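Local atomic coordinates of penicillin-binding protein activator LpoA (Escherichia coli, PDB entry 6DR3), a protein that regulates peptidoglycan synthesis from the outer membrane, being essential for the function of penicillin-binding protein 1A and stimulating its transpeptidase activity in vitro. Residues A[29-34]-A[66-71]; A[197-202]-A[207-212]. All blocks are in the same frame, centred on the assembly; numbering follows the deposited sequence.

In the fold
The chain is the amino-terminal domain of LpoA, an all-helical fold with TPR-like motifs and no strands. Contact 1 comes first along the chain. It joins helix 30-47 to helix 66-82, with helix 50-58 lying between them in sequence. Contact 2 follows much later, where helix 189-202 meets the short helix 207-210 across a four-residue loop. The two contacts share no helix. Their centres are 43 Å apart, on opposite sides of the chain's centre, and their nearest atoms are about 25 Å apart. They are therefore separate local packings in an elongated row of helices, one joining non-consecutive helices and the other consecutive ones.

Contact 1 of 2, residues A[29-34]-A[66-71]; sequences SDDTRI and DAQRRE
In the TPR-like helical array of this amino-terminal domain, Gln68 of helix 66-82 reaches across to Asp31 and Ile34, in the early part of helix 30-47. The two helices keep their backbones well apart here. The closest CA pair is Ile34 and Gln68, at 7.9 Å, and the long glutamine side chain bridges the gap. Gln68 CG lies anti to its own carbonyl carbon (chi1 -67°), and the chain runs extended beyond CG. This carries the terminal amide onto the neighbouring helix.

The amide meets two different surfaces there. Its NE2 gives a weak hydrogen bond to Asp31 OD1 at 3.4 Å, with an N-H...O angle of 144°. The planes of the amide and the carboxylate are turned 49° against each other, and the two side chains cross at about a right angle. Asp31 OD1 also comes within 3.5 Å of Gln68 OE1, but both atoms are acceptors and no bond forms. The stronger polar partner of NE2 is Asn35 OD1, from the residue after Ile34. The amide nitrogen thus has two acceptors on that helix.

Ile34 supplies the apolar side. It is buried, and it also packs on Pro61 and Leu64 in the loop that leads to helix 66-82. At the other end of the bridge, the backbone N of Gln68 is hydrogen-bonded to Asn65 OD1 from the same loop. One turn on, Glu71 forms a salt bridge with Arg108 and so ties helix 66-82 to helix 103-117. The CG2 methyl of Ile34 lies against the Gln68 amide, with CG2 3.6 Å from CD and 3.4 Å from NE2.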
loop_
_atom_site.group_PDB
_atom_site.type_symbol
_atom_site.label_atom_id
_atom_site.label_comp_id
_atom_site.label_asym_id
_atom_site.label_seq_id
_atom_site.Cartn_x
_atom_site.Cartn_y
_atom_site.Cartn_z
ATOM N N SER A 29 -24.820 4.151 19.504
ATOM C CA SER A 29 -25.086 2.820 20.027
ATOM C C SER A 29 -25.308 1.865 18.862
ATOM O O SER A 29 -25.434 2.278 17.706
ATOM C CB SER A 29 -26.297 2.825 20.969
ATOM O OG SER A 29 -27.447 3.328 20.316
ATOM N N ASP A 30 -25.338 0.577 19.183
ATOM C CA ASP A 30 -25.691 -0.481 18.221
ATOM C C ASP A 30 -24.679 -0.432 17.069
ATOM O O ASP A 30 -23.480 -0.221 17.311
ATOM C CB ASP A 30 -27.147 -0.318 17.819
ATOM C CG ASP A 30 -27.690 -1.529 17.081
ATOM O OD1 ASP A 30 -27.622 -2.646 17.636
ATOM O OD2 ASP A 30 -28.186 -1.363 15.947
ATOM N N ASP A 31 -25.118 -0.618 15.819
ATOM C CA ASP A 31 -24.183 -0.746 14.705
ATOM C C ASP A 31 -23.445 0.558 14.438
ATOM O O ASP A 31 -22.263 0.543 14.073
ATOM C CB ASP A 31 -24.927 -1.205 13.451
ATOM C CG ASP A 31 -25.271 -2.681 13.486
ATOM O OD1 ASP A 31 -24.347 -3.502 13.671
ATOM O OD2 ASP A 31 -26.464 -3.020 13.342
ATOM N N THR A 32 -24.128 1.696 14.590
ATOM C CA THR A 32 -23.451 2.981 14.450
ATOM C C THR A 32 -22.232 3.047 15.359
ATOM O O THR A 32 -21.161 3.507 14.949
ATOM C CB THR A 32 -24.423 4.121 14.764
ATOM O OG1 THR A 32 -25.563 4.030 13.901
ATOM C CG2 THR A 32 -23.758 5.479 14.571
ATOM N N ARG A 33 -22.376 2.572 16.598
ATOM C CA ARG A 33 -21.260 2.580 17.537
ATOM C C ARG A 33 -20.159 1.624 17.093
ATOM O O ARG A 33 -18.970 1.952 17.188
ATOM C CB ARG A 33 -21.760 2.216 18.935
ATOM C CG ARG A 33 -20.708 2.319 20.027
ATOM C CD ARG A 33 -21.209 1.719 21.326
ATOM N NE ARG A 33 -20.253 1.898 22.416
ATOM C CZ ARG A 33 -20.215 2.953 23.224
ATOM N NH1 ARG A 33 -21.082 3.950 23.078
ATOM N NH2 ARG A 33 -19.305 3.015 24.185
ATOM N N ILE A 34 -20.532 0.439 16.604
ATOM C CA ILE A 34 -19.532 -0.518 16.134
ATOM C C ILE A 34 -18.702 0.091 15.013
ATOM O O ILE A 34 -17.474 -0.055 14.980
ATOM C CB ILE A 34 -20.210 -1.829 15.689
ATOM C CG1 ILE A 34 -20.764 -2.577 16.905
ATOM C CG2 ILE A 34 -19.226 -2.720 14.918
ATOM C CD1 ILE A 34 -21.607 -3.789 16.552
ATOM N N ASP A 66 -21.454 -8.836 8.120
ATOM C CA ASP A 66 -20.376 -9.318 7.261
ATOM C C ASP A 66 -19.394 -8.204 6.927
ATOM O O ASP A 66 -18.176 -8.419 6.927
ATOM C CB ASP A 66 -20.947 -9.926 5.981
ATOM C CG ASP A 66 -21.892 -11.077 6.257
ATOM O OD1 ASP A 66 -22.539 -11.069 7.325
ATOM O OD2 ASP A 66 -21.980 -11.993 5.411
ATOM N N ALA A 67 -19.902 -7.004 6.642
ATOM C CA ALA A 67 -19.018 -5.886 6.330
ATOM C C ALA A 67 -18.147 -5.527 7.528
ATOM O O ALA A 67 -16.949 -5.255 7.377
ATOM C CB ALA A 67 -19.843 -4.680 5.881
ATOM N N GLN A 68 -18.727 -5.530 8.730
ATOM C CA GLN A 68 -17.958 -5.202 9.924
ATOM C C GLN A 68 -16.939 -6.285 10.253
ATOM O O GLN A 68 -15.858 -5.979 10.767
ATOM C CB GLN A 68 -18.900 -4.982 11.108
ATOM C CG GLN A 68 -19.789 -3.756 10.964
ATOM C CD GLN A 68 -20.932 -3.737 11.961
ATOM O OE1 GLN A 68 -21.379 -4.782 12.428
ATOM N NE2 GLN A 68 -21.407 -2.542 12.293
ATOM N N ARG A 69 -17.258 -7.550 9.969
ATOM C CA ARG A 69 -16.315 -8.623 10.262
ATOM C C ARG A 69 -15.135 -8.597 9.301
ATOM O O ARG A 69 -13.994 -8.849 9.706
ATOM C CB ARG A 69 -17.018 -9.979 10.211
ATOM C CG ARG A 69 -16.131 -11.133 10.665
ATOM C CD ARG A 69 -16.912 -12.423 10.853
ATOM N NE ARG A 69 -18.025 -12.259 11.783
ATOM C CZ ARG A 69 -17.895 -12.169 13.104
ATOM N NH1 ARG A 69 -16.696 -12.221 13.666
ATOM N NH2 ARG A 69 -18.970 -12.020 13.865
ATOM N N ARG A 70 -15.384 -8.297 8.023
ATOM C CA ARG A 70 -14.285 -8.183 7.072
ATOM C C ARG A 70 -13.325 -7.072 7.479
ATOM O O ARG A 70 -12.102 -7.235 7.396
ATOM C CB ARG A 70 -14.829 -7.944 5.662
ATOM C CG ARG A 70 -15.293 -9.222 4.971
ATOM C CD ARG A 70 -15.619 -9.005 3.497
ATOM N NE ARG A 70 -16.982 -8.520 3.287
ATOM C CZ ARG A 70 -18.058 -9.302 3.220
ATOM N NH1 ARG A 70 -17.945 -10.619 3.356
ATOM N NH2 ARG A 70 -19.255 -8.766 3.021
ATOM N N GLU A 71 -13.860 -5.938 7.936
ATOM C CA GLU A 71 -12.999 -4.872 8.436
ATOM C C GLU A 71 -12.229 -5.325 9.671
ATOM O O GLU A 71 -11.059 -4.968 9.847
ATOM C CB GLU A 71 -13.832 -3.626 8.745
ATOM C CG GLU A 71 -13.048 -2.478 9.362
ATOM C CD GLU A 71 -11.952 -1.957 8.450
ATOM O OE1 GLU A 71 -12.079 -2.106 7.217
ATOM O OE2 GLU A 71 -10.965 -1.398 8.971
#

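Contact 2 of 2, residues A[197-202]-A[207-212]; sequences ADWQKR and PGAKML
Trp199 drives the six-membered end of its indole against the backbone between Gly208 and Ala209, and this is the tight part of the contact. The ring edge meets Gly208 near the ring plane, with CH2 3.6 Å from Gly208 C. The same CH2 is 3.4 Å from Ala209 N. The Ala209 methyl adds to the packing, its CB 3.8 Å from Trp199 CZ3. Trp199 gets there with CG anti to the backbone N (chi1 172°). The other end of the indole is held too, because NE1 is hydrogen-bonded to Gly174 O of helix 170-185. Trp199 and Gly208 are both buried.

Segments 197-202 and 207-212 flank a helix-loop-helix turn. Helix 189-202 ends, four loop residues follow, and the single-turn helix 207-210 folds back beside it. Both sides also touch other helices: Trp199 meets Leu178 of helix 170-185, and Met211, just past helix 207-210, meets Ile145 of helix 138-153.

Away from the indole the contact becomes looser and more polar. Gln200, Ala209 and Leu212 are partly exposed. An extended Gln200 side chain spans the interface here. Its NE2 donates to Ala209 O at 2.9 Å, with an N-H...O angle of 144°. NE2 lies in the carbonyl plane of Ala209, on a lone pair, while the oxygen sits somewhat out of the Gln200 amide plane. The Leu212 side chain crosses that of Gln200 at about a right angle, its CG 3.5 Å from Gln200 NE2. Its CD2 approaches Trp199 CZ3 only to 4.4 Å.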
loop_
_atom_site.group_PDB
_atom_site.type_symbol
_atom_site.label_atom_id
_atom_site.label_comp_id
_atom_site.label_asym_id
_atom_site.label_seq_id
_atom_site.Cartn_x
_atom_site.Cartn_y
_atom_site.Cartn_z
ATOM N N ALA A 197 13.269 9.028 -21.562
ATOM C CA ALA A 197 12.263 9.551 -22.481
ATOM C C ALA A 197 11.800 8.478 -23.457
ATOM O O ALA A 197 10.603 8.373 -23.752
ATOM C CB ALA A 197 12.819 10.759 -23.233
ATOM N N ASP A 198 12.731 7.668 -23.967
ATOM C CA ASP A 198 12.345 6.585 -24.865
ATOM C C ASP A 198 11.546 5.519 -24.126
ATOM O O ASP A 198 10.578 4.973 -24.670
ATOM C CB ASP A 198 13.583 5.972 -25.519
ATOM C CG ASP A 198 14.218 6.893 -26.550
ATOM O OD1 ASP A 198 13.528 7.806 -27.052
ATOM O OD2 ASP A 198 15.410 6.694 -26.862
ATOM N N TRP A 199 11.926 5.214 -22.882
ATOM C CA TRP A 199 11.160 4.253 -22.095
ATOM C C TRP A 199 9.727 4.727 -21.900
ATOM O O TRP A 199 8.783 3.934 -22.000
ATOM C CB TRP A 199 11.831 4.020 -20.740
ATOM C CG TRP A 199 11.003 3.184 -19.813
ATOM C CD1 TRP A 199 10.919 1.824 -19.791
ATOM C CD2 TRP A 199 10.132 3.657 -18.777
ATOM N NE1 TRP A 199 10.052 1.418 -18.804
ATOM C CE2 TRP A 199 9.554 2.525 -18.169
ATOM C CE3 TRP A 199 9.785 4.927 -18.306
ATOM C CZ2 TRP A 199 8.653 2.623 -17.111
ATOM C CZ3 TRP A 199 8.887 5.022 -17.254
ATOM C CH2 TRP A 199 8.332 3.878 -16.669
ATOM N N GLN A 200 9.546 6.018 -21.619
ATOM C CA GLN A 200 8.201 6.556 -21.443
ATOM C C GLN A 200 7.349 6.308 -22.679
ATOM O O GLN A 200 6.143 6.058 -22.572
ATOM C CB GLN A 200 8.276 8.051 -21.126
ATOM C CG GLN A 200 8.836 8.356 -19.739
ATOM C CD GLN A 200 8.972 9.844 -19.469
ATOM O OE1 GLN A 200 9.742 10.541 -20.128
ATOM N NE2 GLN A 200 8.223 10.336 -18.490
ATOM N N LYS A 201 7.960 6.360 -23.862
ATOM C CA LYS A 201 7.241 6.077 -25.096
ATOM C C LYS A 201 7.149 4.583 -25.384
ATOM O O LYS A 201 6.341 4.177 -26.225
ATOM C CB LYS A 201 7.914 6.796 -26.267
ATOM C CG LYS A 201 7.654 8.294 -26.280
ATOM C CD LYS A 201 8.639 9.043 -27.162
ATOM C CE LYS A 201 8.230 10.501 -27.318
ATOM N NZ LYS A 201 9.312 11.344 -27.902
ATOM N N ARG A 202 7.956 3.762 -24.708
ATOM C CA ARG A 202 7.824 2.314 -24.827
ATOM C C ARG A 202 6.674 1.790 -23.977
ATOM O O ARG A 202 5.911 0.928 -24.426
ATOM C CB ARG A 202 9.123 1.624 -24.407
ATOM C CG ARG A 202 10.138 1.448 -25.512
ATOM C CD ARG A 202 11.082 0.299 -25.186
ATOM N NE ARG A 202 11.859 0.528 -23.974
ATOM C CZ ARG A 202 12.900 1.351 -23.889
ATOM N NH1 ARG A 202 13.295 2.049 -24.946
ATOM N NH2 ARG A 202 13.546 1.482 -22.739
ATOM N N PRO A 207 2.731 3.497 -14.628
ATOM C CA PRO A 207 2.567 4.653 -13.733
ATOM C C PRO A 207 3.802 5.530 -13.648
ATOM O O PRO A 207 3.678 6.755 -13.523
ATOM C CB PRO A 207 2.238 4.004 -12.380
ATOM C CG PRO A 207 1.635 2.694 -12.729
ATOM C CD PRO A 207 2.361 2.233 -13.962
ATOM N N GLY A 208 4.997 4.938 -13.713
ATOM C CA GLY A 208 6.223 5.716 -13.679
ATOM C C GLY A 208 6.484 6.509 -14.942
ATOM O O GLY A 208 7.286 7.448 -14.914
ATOM N N ALA A 209 5.837 6.145 -16.052
ATOM C CA ALA A 209 5.974 6.924 -17.279
ATOM C C ALA A 209 5.229 8.246 -17.171
ATOM O O ALA A 209 5.709 9.280 -17.651
ATOM C CB ALA A 209 5.461 6.119 -18.473
ATOM N N LYS A 210 4.051 8.228 -16.546
ATOM C CA LYS A 210 3.277 9.442 -16.329
ATOM C C LYS A 210 3.750 10.221 -15.111
ATOM O O LYS A 210 3.470 11.419 -15.010
ATOM C CB LYS A 210 1.797 9.091 -16.153
ATOM C CG LYS A 210 1.257 8.115 -17.188
ATOM C CD LYS A 210 -0.170 7.706 -16.858
ATOM C CE LYS A 210 -0.341 6.196 -16.911
ATOM N NZ LYS A 210 -1.658 5.768 -16.368
ATOM N N MET A 211 4.461 9.565 -14.192
ATOM C CA MET A 211 4.876 10.177 -12.929
ATOM C C MET A 211 6.238 9.572 -12.577
ATOM O O MET A 211 6.320 8.553 -11.890
ATOM C CB MET A 211 3.837 9.926 -11.844
ATOM C CG MET A 211 3.973 10.796 -10.611
ATOM S SD MET A 211 2.675 10.484 -9.390
ATOM C CE MET A 211 1.199 10.931 -10.302
ATOM N N LEU A 212 7.297 10.211 -13.063
ATOM C CA LEU A 212 8.625 9.623 -12.972
ATOM C C LEU A 212 9.055 9.499 -11.512
ATOM O O LEU A 212 8.726 10.366 -10.693
ATOM C CB LEU A 212 9.641 10.471 -13.738
ATOM C CG LEU A 212 9.670 10.310 -15.257
ATOM C CD1 LEU A 212 10.529 11.399 -15.877
ATOM C CD2 LEU A 212 10.195 8.932 -15.641
#